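Local coordinates for endo-1,4-beta-xylanase (PDB 1XWT), which hydrolyses internal beta-1,4 linkages of xylan as a cold-adapted glycoside hydrolase of family 8, at residues H62-I67 with D97-F102. The protein carries 1 engineered substitution. Sequence-based numbering, arbitrary orientation.
Sequences HYIKAI and DNLWRF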
loop_
_atom_site.group_PDB
_atom_site.type_symbol
_atom_site.label_atom_id
_atom_site.label_comp_id
_atom_site.label_asym_id
_atom_site.label_seq_id
_atom_site.Cartn_x
_atom_site.Cartn_y
_atom_site.Cartn_z
ATOM N N HIS A 62 4.638 -1.638 -19.962
ATOM C CA HIS A 62 4.943 -2.706 -19.006
ATOM C C HIS A 62 3.858 -2.795 -17.935
ATOM O O HIS A 62 3.172 -1.819 -17.631
ATOM C CB HIS A 62 6.299 -2.427 -18.297
ATOM C CG HIS A 62 7.511 -2.899 -19.050
ATOM N ND1 HIS A 62 7.892 -2.383 -20.257
ATOM C CD2 HIS A 62 8.510 -3.713 -18.661
ATOM C CE1 HIS A 62 8.979 -3.016 -20.673
ATOM N NE2 HIS A 62 9.388 -3.811 -19.714
ATOM N N TYR A 63 3.725 -3.974 -17.336
ATOM C CA TYR A 63 2.853 -4.166 -16.189
ATOM C C TYR A 63 3.493 -5.006 -15.105
ATOM O O TYR A 63 4.452 -5.762 -15.326
ATOM C CB TYR A 63 1.517 -4.777 -16.634
ATOM C CG TYR A 63 1.608 -6.133 -17.291
ATOM C CD1 TYR A 63 1.894 -6.282 -18.640
ATOM C CD2 TYR A 63 1.424 -7.297 -16.540
ATOM C CE1 TYR A 63 1.984 -7.543 -19.232
ATOM C CE2 TYR A 63 1.501 -8.548 -17.119
ATOM C CZ TYR A 63 1.802 -8.678 -18.460
ATOM O OH TYR A 63 1.842 -9.936 -19.036
ATOM N N ILE A 64 2.943 -4.846 -13.912
ATOM C CA ILE A 64 3.222 -5.731 -12.785
ATOM C C ILE A 64 2.247 -6.910 -12.872
ATOM O O ILE A 64 1.034 -6.719 -12.882
ATOM C CB ILE A 64 3.093 -4.962 -11.425
ATOM C CG1 ILE A 64 4.099 -3.800 -11.336
ATOM C CG2 ILE A 64 3.197 -5.935 -10.257
ATOM C CD1 ILE A 64 5.544 -4.229 -11.461
ATOM N N LYS A 65 2.800 -8.105 -13.020
ATOM C CA LYS A 65 2.023 -9.314 -13.242
ATOM C C LYS A 65 1.581 -9.917 -11.914
ATOM O O LYS A 65 2.415 -10.344 -11.125
ATOM C CB LYS A 65 2.834 -10.342 -14.041
ATOM C CG LYS A 65 2.027 -11.566 -14.452
ATOM C CD LYS A 65 2.857 -12.607 -15.215
ATOM C CE LYS A 65 3.277 -12.151 -16.583
ATOM N NZ LYS A 65 3.861 -13.276 -17.428
ATOM N N ALA A 66 0.269 -9.994 -11.704
ATOM C CA ALA A 66 -0.292 -10.669 -10.543
ATOM C C ALA A 66 -0.406 -12.173 -10.849
ATOM O O ALA A 66 -1.441 -12.712 -11.225
ATOM C CB ALA A 66 -1.620 -10.055 -10.126
ATOM N N ILE A 67 0.729 -12.846 -10.714
ATOM C CA ILE A 67 0.834 -14.283 -10.951
ATOM C C ILE A 67 -0.150 -14.994 -10.052
ATOM O O ILE A 67 -0.286 -14.661 -8.873
ATOM C CB ILE A 67 2.282 -14.739 -10.701
ATOM C CG1 ILE A 67 3.191 -14.133 -11.785
ATOM C CG2 ILE A 67 2.379 -16.263 -10.689
ATOM C CD1 ILE A 67 4.644 -14.155 -11.471
ATOM N N ASP A 97 7.763 5.170 -16.236
ATOM C CA ASP A 97 7.037 5.618 -17.414
ATOM C C ASP A 97 6.370 4.443 -18.141
ATOM O O ASP A 97 5.248 4.576 -18.643
ATOM C CB ASP A 97 7.974 6.341 -18.392
ATOM C CG ASP A 97 8.407 7.716 -17.916
ATOM O OD1 ASP A 97 7.875 8.204 -16.882
ATOM O OD2 ASP A 97 9.273 8.357 -18.565
ATOM N N ASN A 98 7.058 3.319 -18.224
ATOM C CA ASN A 98 6.499 2.138 -18.892
ATOM C C ASN A 98 5.266 1.605 -18.146
ATOM O O ASN A 98 4.278 1.183 -18.768
ATOM C CB ASN A 98 7.550 1.035 -19.074
ATOM C CG ASN A 98 8.647 1.395 -20.061
ATOM O OD1 ASN A 98 8.492 2.273 -20.901
ATOM N ND2 ASN A 98 9.783 0.707 -19.936
ATOM N N LEU A 99 5.307 1.629 -16.807
ATOM C CA LEU A 99 4.138 1.242 -16.007
ATOM C C LEU A 99 2.995 2.266 -16.107
ATOM O O LEU A 99 1.836 1.886 -16.257
ATOM C CB LEU A 99 4.537 1.089 -14.537
ATOM C CG LEU A 99 5.453 -0.091 -14.178
ATOM C CD1 LEU A 99 5.842 -0.026 -12.711
ATOM C CD2 LEU A 99 4.834 -1.447 -14.507
ATOM N N TRP A 100 3.312 3.556 -16.053
ATOM C CA TRP A 100 2.260 4.575 -16.105
ATOM C C TRP A 100 1.599 4.593 -17.492
ATOM O O TRP A 100 0.389 4.724 -17.602
ATOM C CB TRP A 100 2.811 5.968 -15.685
ATOM C CG TRP A 100 1.804 7.066 -15.787
ATOM C CD1 TRP A 100 1.972 8.235 -16.431
ATOM C CD2 TRP A 100 0.474 7.096 -15.238
ATOM N NE1 TRP A 100 0.831 8.987 -16.352
ATOM C CE2 TRP A 100 -0.114 8.305 -15.644
ATOM C CE3 TRP A 100 -0.307 6.199 -14.483
ATOM C CZ2 TRP A 100 -1.425 8.649 -15.328
ATOM C CZ3 TRP A 100 -1.616 6.558 -14.168
ATOM C CH2 TRP A 100 -2.158 7.752 -14.608
ATOM N N ARG A 101 2.381 4.391 -18.555
ATOM C CA ARG A 101 1.811 4.327 -19.895
ATOM C C ARG A 101 0.757 3.231 -19.979
ATOM O O ARG A 101 -0.297 3.418 -20.583
ATOM C CB ARG A 101 2.911 4.058 -20.937
ATOM C CG ARG A 101 2.520 4.390 -22.381
ATOM C CD ARG A 101 3.598 4.030 -23.445
ATOM N NE ARG A 101 4.864 4.666 -23.067
ATOM C CZ ARG A 101 5.927 4.043 -22.576
ATOM N NH1 ARG A 101 5.998 2.709 -22.560
ATOM N NH2 ARG A 101 6.928 4.758 -22.078
ATOM N N PHE A 102 1.066 2.065 -19.397
ATOM C CA PHE A 102 0.145 0.923 -19.398
ATOM C C PHE A 102 -1.126 1.271 -18.634
ATOM O O PHE A 102 -2.243 1.008 -19.090
ATOM C CB PHE A 102 0.826 -0.294 -18.775
ATOM C CG PHE A 102 -0.015 -1.546 -18.797
ATOM C CD1 PHE A 102 -0.988 -1.760 -17.839
ATOM C CD2 PHE A 102 0.160 -2.519 -19.765
ATOM C CE1 PHE A 102 -1.779 -2.900 -17.872
ATOM C CE2 PHE A 102 -0.628 -3.647 -19.796
ATOM C CZ PHE A 102 -1.583 -3.856 -18.836
#
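Strand 58-66 of the five-stranded antiparallel sheet meets helix 93-107 in a buried sheet-to-helix junction, where His-62, Tyr-63 and Ile-64 touch Asn-98, Leu-99 and Phe-102. The axes of strand 62-66 and helix 97-102 cross almost at right angles (-87°) and approach to 6.5 Å. One backbone hydrogen bond ties them: the N-H of His-62 donates to Asn-98 O, with N and O 3.1 Å apart. The N-H line is nearly straight, but the donor stands well above the carbonyl plane. Asn-98 O also accepts a weak helical bond from Phe-102 N.

The His-62 ring and the Asn-98 amide lie side by side and point the same way, their planes 17° apart. ND1 of His-62 is 3.6 Å from Asn-98 CB. That nitrogen is hydrogen-bonded to Tyr-59 OH, and Tyr-50 stacks on the ring while its OH bonds Asn-98 ND2. Asn-98 OD1 is gripped by both NH1 and NH2 of Arg-101, end-on and at the edge of the guanidinium. Arg-101 NE makes a salt bridge with Glu-165.

Next to these polar groups, apolar side chains pack around His-62 O. Phe-102 has CG anti to its own N, and this chi1 of -177° turns one face of the ring to Tyr-63 CB. Tyr-63 CB sits over the centre of that ring, 3.8 Å from the centroid, in a CH-pi contact. The two rings themselves meet obliquely, with Tyr-63 CD1 3.8 Å from Phe-102 CE2. Leu-99 CD2 reaches His-62 O, Tyr-63 CA and, at 4.0 Å, Ile-64 CG1. Leu-99 CA points its hydrogen at His-62 O, which also accepts from Gln-80 of helix 77-89. Here the five-stranded sheet packs on the helical body of the (alpha/alpha)6 barrel, the fold of family 8 glycoside hydrolases.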